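Local atomic coordinates of rifin (Plasmodium falciparum, PDB entry 7JZK), a protein that belongs to the polymorphic RIFIN family of the malaria parasite and, through the V2 domain present here, binds a LAIR1 ectodomain. Residues L35-N45 / I64-M72. Sequence-based numbering, arbitrary orientation.
With NAG (2-acetamido-2-deoxy-beta-D-glucopyranose), chain E.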
ATOM      1  N   LEU B  35       4.252 -12.190  11.860  1.00 56.10           N
ATOM      2  CA  LEU B  35       3.710 -11.507  10.687  1.00 49.32           C
ATOM      3  C   LEU B  35       2.213 -11.285  10.805  1.00 54.72           C
ATOM      4  O   LEU B  35       1.703 -10.214  10.447  1.00 50.77           O
ATOM      5  CB  LEU B  35       3.973 -12.344   9.451  1.00 49.69           C
ATOM      6  CG  LEU B  35       5.440 -12.559   9.173  1.00 53.19           C
ATOM      7  CD1 LEU B  35       5.496 -13.501   7.998  1.00 59.86           C
ATOM      8  CD2 LEU B  35       6.062 -11.213   8.890  1.00 48.37           C
ATOM      9  N   LYS B  36       1.505 -12.264  11.366  1.00 50.40           N
ATOM     10  CA  LYS B  36       0.067 -12.148  11.536  1.00 50.64           C
ATOM     11  C   LYS B  36      -0.277 -11.063  12.544  1.00 54.18           C
ATOM     12  O   LYS B  36      -1.175 -10.254  12.325  1.00 47.28           O
ATOM     13  CB  LYS B  36      -0.490 -13.498  12.005  1.00 56.16           C
ATOM     14  CG  LYS B  36      -1.870 -13.889  11.473  1.00 62.16           C
ATOM     15  CD  LYS B  36      -2.503 -15.060  12.229  1.00 62.89           C
ATOM     16  CE  LYS B  36      -1.698 -16.315  12.051  1.00 59.47           C
ATOM     17  NZ  LYS B  36      -1.133 -16.410  10.682  1.00 67.56           N
ATOM     18  N   ARG B  37       0.430 -11.034  13.660  1.00 53.67           N
ATOM     19  CA  ARG B  37       0.159 -10.066  14.709  1.00 51.92           C
ATOM     20  C   ARG B  37       0.614  -8.664  14.324  1.00 51.40           C
ATOM     21  O   ARG B  37       0.058  -7.682  14.830  1.00 48.36           O
ATOM     22  CB  ARG B  37       0.791 -10.562  16.016  1.00 54.61           C
ATOM     23  CG  ARG B  37       0.098 -11.853  16.554  1.00 61.02           C
ATOM     24  CD  ARG B  37       0.860 -12.542  17.693  1.00 57.66           C
ATOM     25  NE  ARG B  37       1.079 -11.681  18.856  1.00 58.76           N
ATOM     26  CZ  ARG B  37       2.141 -11.757  19.661  1.00 65.45           C
ATOM     27  NH1 ARG B  37       2.242 -10.928  20.698  1.00 62.30           N
ATOM     28  NH2 ARG B  37       3.117 -12.641  19.425  1.00 70.88           N
ATOM     29  N   TYR B  38       1.624  -8.532  13.455  1.00 50.30           N
ATOM     30  CA  TYR B  38       2.103  -7.194  13.124  1.00 47.23           C
ATOM     31  C   TYR B  38       1.439  -6.632  11.879  1.00 44.52           C
ATOM     32  O   TYR B  38       1.166  -5.434  11.820  1.00 44.33           O
ATOM     33  CB  TYR B  38       3.619  -7.201  12.907  1.00 43.48           C
ATOM     34  CG  TYR B  38       4.241  -5.825  12.852  1.00 43.31           C
ATOM     35  CD1 TYR B  38       4.232  -5.078  11.680  1.00 49.95           C
ATOM     36  CD2 TYR B  38       4.829  -5.271  13.973  1.00 47.80           C
ATOM     37  CE1 TYR B  38       4.789  -3.814  11.629  1.00 49.05           C
ATOM     38  CE2 TYR B  38       5.393  -4.022  13.941  1.00 50.16           C
ATOM     39  CZ  TYR B  38       5.371  -3.291  12.767  1.00 56.82           C
ATOM     40  OH  TYR B  38       5.939  -2.037  12.725  1.00 57.18           O
ATOM     41  N   PHE B  39       1.175  -7.469  10.882  1.00 48.76           N
ATOM     42  CA  PHE B  39       0.557  -7.027   9.640  1.00 43.16           C
ATOM     43  C   PHE B  39      -0.912  -7.407   9.538  1.00 45.42           C
ATOM     44  O   PHE B  39      -1.591  -6.919   8.635  1.00 42.35           O
ATOM     45  CB  PHE B  39       1.291  -7.608   8.432  1.00 44.27           C
ATOM     46  CG  PHE B  39       2.680  -7.096   8.267  1.00 43.07           C
ATOM     47  CD1 PHE B  39       2.925  -5.895   7.633  1.00 45.18           C
ATOM     48  CD2 PHE B  39       3.758  -7.837   8.737  1.00 44.83           C
ATOM     49  CE1 PHE B  39       4.227  -5.424   7.484  1.00 46.63           C
ATOM     50  CE2 PHE B  39       5.060  -7.378   8.585  1.00 43.16           C
ATOM     51  CZ  PHE B  39       5.293  -6.170   7.960  1.00 46.90           C
ATOM     52  N   HIS B  40      -1.436  -8.206  10.464  1.00 48.68           N
ATOM     53  CA  HIS B  40      -2.854  -8.547  10.453  1.00 43.12           C
ATOM     54  C   HIS B  40      -3.224  -9.176   9.124  1.00 39.16           C
ATOM     55  O   HIS B  40      -4.317  -8.986   8.602  1.00 38.75           O
ATOM     56  CB  HIS B  40      -3.700  -7.312  10.780  1.00 38.63           C
ATOM     57  CG  HIS B  40      -3.023  -6.403  11.765  1.00 48.42           C
ATOM     58  ND1 HIS B  40      -2.870  -6.737  13.099  1.00 50.09           N
ATOM     59  CD2 HIS B  40      -2.384  -5.215  11.595  1.00 45.79           C
ATOM     60  CE1 HIS B  40      -2.210  -5.768  13.714  1.00 50.15           C
ATOM     61  NE2 HIS B  40      -1.898  -4.837  12.825  1.00 45.72           N
ATOM     62  N   ILE B  41      -2.310 -10.029   8.671  1.00 41.60           N
ATOM     63  CA  ILE B  41      -2.500 -10.786   7.410  1.00 49.05           C
ATOM     64  C   ILE B  41      -2.447 -12.288   7.717  1.00 49.72           C
ATOM     65  O   ILE B  41      -1.803 -12.657   8.680  1.00 45.89           O
ATOM     66  CB  ILE B  41      -1.440 -10.332   6.385  1.00 47.92           C
ATOM     67  CG1 ILE B  41      -2.012 -10.252   4.973  1.00 60.36           C
ATOM     68  CG2 ILE B  41      -0.172 -11.166   6.447  1.00 54.38           C
ATOM     69  CD1 ILE B  41      -3.131  -9.261   4.837  1.00 63.56           C
ATOM     70  N   ASP B  42      -3.186 -13.097   6.966  1.00 56.16           N
ATOM     71  CA  ASP B  42      -3.211 -14.566   7.151  1.00 52.86           C
ATOM     72  C   ASP B  42      -2.683 -15.248   5.895  1.00 61.52           C
ATOM     73  O   ASP B  42      -2.386 -16.444   5.949  1.00 65.51           O
ATOM     74  CB  ASP B  42      -4.638 -15.024   7.402  1.00 49.20           C
ATOM     75  CG  ASP B  42      -5.207 -14.464   8.686  1.00 64.23           C
ATOM     76  OD1 ASP B  42      -4.942 -15.056   9.747  1.00 79.18           O
ATOM     77  OD2 ASP B  42      -5.896 -13.433   8.614  1.00 66.82           O
ATOM     78  N   ASN B  43      -2.571 -14.505   4.807  1.00 61.23           N
ATOM     79  CA  ASN B  43      -2.157 -15.100   3.522  1.00 61.64           C
ATOM     80  C   ASN B  43      -1.088 -14.222   2.884  1.00 62.30           C
ATOM     81  O   ASN B  43      -1.144 -13.021   3.084  1.00 58.47           O
ATOM     82  CB  ASN B  43      -3.359 -15.266   2.596  1.00 62.75           C
ATOM     83  CG  ASN B  43      -4.467 -16.102   3.194  1.00 79.09           C
ATOM     84  OD1 ASN B  43      -4.303 -17.299   3.405  1.00 70.14           O
ATOM     85  ND2 ASN B  43      -5.604 -15.484   3.467  1.00 72.14           N
ATOM     86  N   LEU B  44      -0.131 -14.838   2.199  1.00 59.90           N
ATOM     87  CA  LEU B  44       0.916 -14.088   1.482  1.00 56.41           C
ATOM     88  C   LEU B  44       1.142 -14.704   0.110  1.00 64.94           C
ATOM     89  O   LEU B  44       1.222 -15.923   0.024  1.00 66.34           O
ATOM     90  CB  LEU B  44       2.211 -14.090   2.285  1.00 59.24           C
ATOM     91  CG  LEU B  44       3.199 -12.980   1.963  1.00 56.60           C
ATOM     92  CD1 LEU B  44       2.492 -11.639   1.923  1.00 53.69           C
ATOM     93  CD2 LEU B  44       4.318 -12.966   2.987  1.00 51.28           C
ATOM     94  N   ASN B  45       1.208 -13.876  -0.918  1.00 63.01           N
ATOM     95  CA  ASN B  45       1.553 -14.345  -2.272  1.00 62.13           C
ATOM     96  C   ASN B  45       0.611 -15.436  -2.733  1.00 67.35           C
ATOM     97  O   ASN B  45       1.081 -16.403  -3.331  1.00 86.00           O
ATOM     98  CB  ASN B  45       3.029 -14.673  -2.309  1.00 69.47           C
ATOM     99  CG  ASN B  45       3.581 -14.858  -3.693  1.00 81.64           C
ATOM    100  OD1 ASN B  45       3.639 -13.936  -4.500  1.00 83.75           O
ATOM    101  ND2 ASN B  45       3.980 -16.081  -3.939  1.00 91.02           N
ATOM    102  N   ILE B  64      10.329 -12.268   1.974  1.00 56.25           N
ATOM    103  CA  ILE B  64       9.088 -11.952   2.654  1.00 57.03           C
ATOM    104  C   ILE B  64       8.757 -10.474   2.514  1.00 57.84           C
ATOM    105  O   ILE B  64       7.604 -10.109   2.273  1.00 51.99           O
ATOM    106  CB  ILE B  64       9.171 -12.384   4.119  1.00 54.23           C
ATOM    107  CG1 ILE B  64       8.011 -11.796   4.891  1.00 58.53           C
ATOM    108  CG2 ILE B  64      10.428 -11.893   4.725  1.00 60.78           C
ATOM    109  CD1 ILE B  64       8.092 -12.135   6.319  1.00 63.67           C
ATOM    110  N   ALA B  65       9.757  -9.601   2.665  1.00 59.03           N
ATOM    111  CA  ALA B  65       9.492  -8.174   2.559  1.00 52.18           C
ATOM    112  C   ALA B  65       9.012  -7.819   1.159  1.00 55.82           C
ATOM    113  O   ALA B  65       8.077  -7.032   0.995  1.00 53.02           O
ATOM    114  CB  ALA B  65      10.742  -7.381   2.940  1.00 52.94           C
ATOM    115  N   SER B  66       9.592  -8.439   0.135  1.00 54.74           N
ATOM    116  CA  SER B  66       9.138  -8.137  -1.211  1.00 49.58           C
ATOM    117  C   SER B  66       7.716  -8.639  -1.432  1.00 53.21           C
ATOM    118  O   SER B  66       6.905  -7.953  -2.058  1.00 54.05           O
ATOM    119  CB  SER B  66      10.120  -8.724  -2.232  1.00 51.77           C
ATOM    120  OG  SER B  66       9.535  -8.957  -3.508  1.00 59.28           O
ATOM    121  N   ALA B  67       7.376  -9.811  -0.901  1.00 53.36           N
ATOM    122  CA  ALA B  67       6.015 -10.325  -1.060  1.00 47.19           C
ATOM    123  C   ALA B  67       4.999  -9.471  -0.304  1.00 49.08           C
ATOM    124  O   ALA B  67       3.889  -9.227  -0.797  1.00 48.58           O
ATOM    125  CB  ALA B  67       5.946 -11.783  -0.585  1.00 48.14           C
ATOM    126  N   ILE B  68       5.362  -9.006   0.891  1.00 45.80           N
ATOM    127  CA  ILE B  68       4.457  -8.172   1.660  1.00 45.32           C
ATOM    128  C   ILE B  68       4.274  -6.829   0.964  1.00 47.77           C
ATOM    129  O   ILE B  68       3.157  -6.318   0.879  1.00 44.93           O
ATOM    130  CB  ILE B  68       4.965  -8.029   3.107  1.00 49.21           C
ATOM    131  CG1 ILE B  68       4.797  -9.360   3.881  1.00 47.79           C
ATOM    132  CG2 ILE B  68       4.239  -6.876   3.818  1.00 44.38           C
ATOM    133  CD1 ILE B  68       5.383  -9.357   5.286  1.00 40.45           C
ATOM    134  N   ASP B  69       5.357  -6.271   0.410  1.00 45.93           N
ATOM    135  CA  ASP B  69       5.281  -5.019  -0.338  1.00 47.15           C
ATOM    136  C   ASP B  69       4.365  -5.160  -1.531  1.00 47.26           C
ATOM    137  O   ASP B  69       3.487  -4.333  -1.761  1.00 51.57           O
ATOM    138  CB  ASP B  69       6.678  -4.589  -0.809  1.00 45.09           C
ATOM    139  CG  ASP B  69       6.646  -3.392  -1.772  1.00 57.82           C
ATOM    140  OD1 ASP B  69       6.416  -3.591  -2.988  1.00 58.86           O
ATOM    141  OD2 ASP B  69       6.892  -2.243  -1.360  1.00 58.91           O
ATOM    142  N   THR B  70       4.531  -6.221  -2.289  1.00 47.01           N
ATOM    143  CA  THR B  70       3.712  -6.407  -3.477  1.00 48.88           C
ATOM    144  C   THR B  70       2.243  -6.543  -3.088  1.00 49.39           C
ATOM    145  O   THR B  70       1.363  -5.908  -3.693  1.00 49.09           O
ATOM    146  CB  THR B  70       4.213  -7.662  -4.219  1.00 51.99           C
ATOM    147  OG1 THR B  70       5.608  -7.503  -4.518  1.00 49.70           O
ATOM    148  CG2 THR B  70       3.487  -7.834  -5.529  1.00 51.79           C
ATOM    149  N   GLN B  71       1.958  -7.266  -2.016  1.00 45.20           N
ATOM    150  CA  GLN B  71       0.563  -7.448  -1.543  1.00 45.17           C
ATOM    151  C   GLN B  71      -0.010  -6.123  -1.033  1.00 44.33           C
ATOM    152  O   GLN B  71      -1.157  -5.835  -1.350  1.00 42.37           O
ATOM    153  CB  GLN B  71       0.518  -8.549  -0.487  1.00 42.16           C
ATOM    154  CG  GLN B  71      -0.876  -8.957  -0.053  1.00 44.26           C
ATOM    155  CD  GLN B  71      -0.846 -10.335   0.553  1.00 50.97           C
ATOM    156  OE1 GLN B  71      -0.402 -11.295  -0.065  1.00 52.43           O
ATOM    157  NE2 GLN B  71      -1.324 -10.441   1.777  1.00 50.37           N
ATOM    158  N   MET B  72       0.778  -5.358  -0.275  1.00 48.00           N
ATOM    159  CA  MET B  72       0.300  -4.073   0.240  1.00 43.38           C
ATOM    160  C   MET B  72      -0.014  -3.118  -0.899  1.00 46.27           C
ATOM    161  O   MET B  72      -1.014  -2.391  -0.852  1.00 42.75           O
ATOM    162  CB  MET B  72       1.334  -3.450   1.183  1.00 40.97           C
ATOM    163  CG  MET B  72       0.907  -2.138   1.838  1.00 42.81           C
ATOM    164  SD  MET B  72       2.028  -1.612   3.169  1.00 41.16           S
ATOM    165  CE  MET B  72       1.530  -2.843   4.385  1.00 40.01           C
TER
HETATM  166  C1  NAG E   1       4.577 -16.544  -5.118  1.00 97.36           C
HETATM  167  C2  NAG E   1       5.245 -17.838  -4.814  1.00105.72           C
HETATM  168  C3  NAG E   1       6.052 -18.270  -6.004  1.00115.34           C
HETATM  169  C4  NAG E   1       5.209 -18.308  -7.271  1.00114.92           C
HETATM  170  C5  NAG E   1       4.275 -17.103  -7.432  1.00107.91           C
HETATM  171  C6  NAG E   1       3.158 -17.389  -8.411  1.00107.31           C
HETATM  172  C7  NAG E   1       5.785 -18.367  -2.500  1.00 90.71           C
HETATM  173  C8  NAG E   1       6.766 -18.205  -1.389  1.00 80.24           C
HETATM  174  N2  NAG E   1       6.089 -17.761  -3.645  1.00 98.81           N
HETATM  175  O3  NAG E   1       6.587 -19.555  -5.696  1.00118.95           O
HETATM  176  O4  NAG E   1       6.134 -18.195  -8.343  1.00121.87           O
HETATM  177  O5  NAG E   1       3.651 -16.723  -6.189  1.00101.00           O
HETATM  178  O6  NAG E   1       2.373 -16.224  -8.612  1.00 99.60           O
HETATM  179  O7  NAG E   1       4.740 -18.975  -2.360  1.00 92.72           O
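Gln71 meets strand 43-44 and the turn residue after it with both ends of its side-chain amide. NE2 donates to Asn43 O at 2.9 Å in a nearly straight bond (174°), with the acceptor lying almost in the amide plane, while OE1 accepts from Asn45 N at 3.2 Å, a more bent bond whose donor sits close to the line of the side-chain C=O. An amide suits this place because it offers a donor and an acceptor to backbone groups on both sides of Leu44, and the two bonds fix its rotation. Gln71 CG stands opposite its own backbone N (chi1 -172°), and the extended chain beyond carries the amide to the strand.

Between these bonds, Leu44 sends its branched end onto helix 61-75: CG rests 3.9 Å from Ala67 CB, where a small methyl lets the backbones come close, and CD2 packs 3.7 Å from Ile68 CG1. Ile68 CD1 lies over one face of the Phe39 ring, a CH-pi contact 4.2 Å from the centroid; Tyr38 CD1 covers the opposite face. Leu35 and Ile64 meet tip to tip, their CD1 atoms 3.4 Å apart.

Phe52 and Leu49 of helix 49-55 also pack on Leu44. Asn45, its ND2 bonded to N-acetylglucosamine, carries an N-linked glycan at the edge of this apolar core, where the antiparallel hairpin following helix 13-39 docks onto helix 61-75 within the mainly helical RIFIN V2 domain.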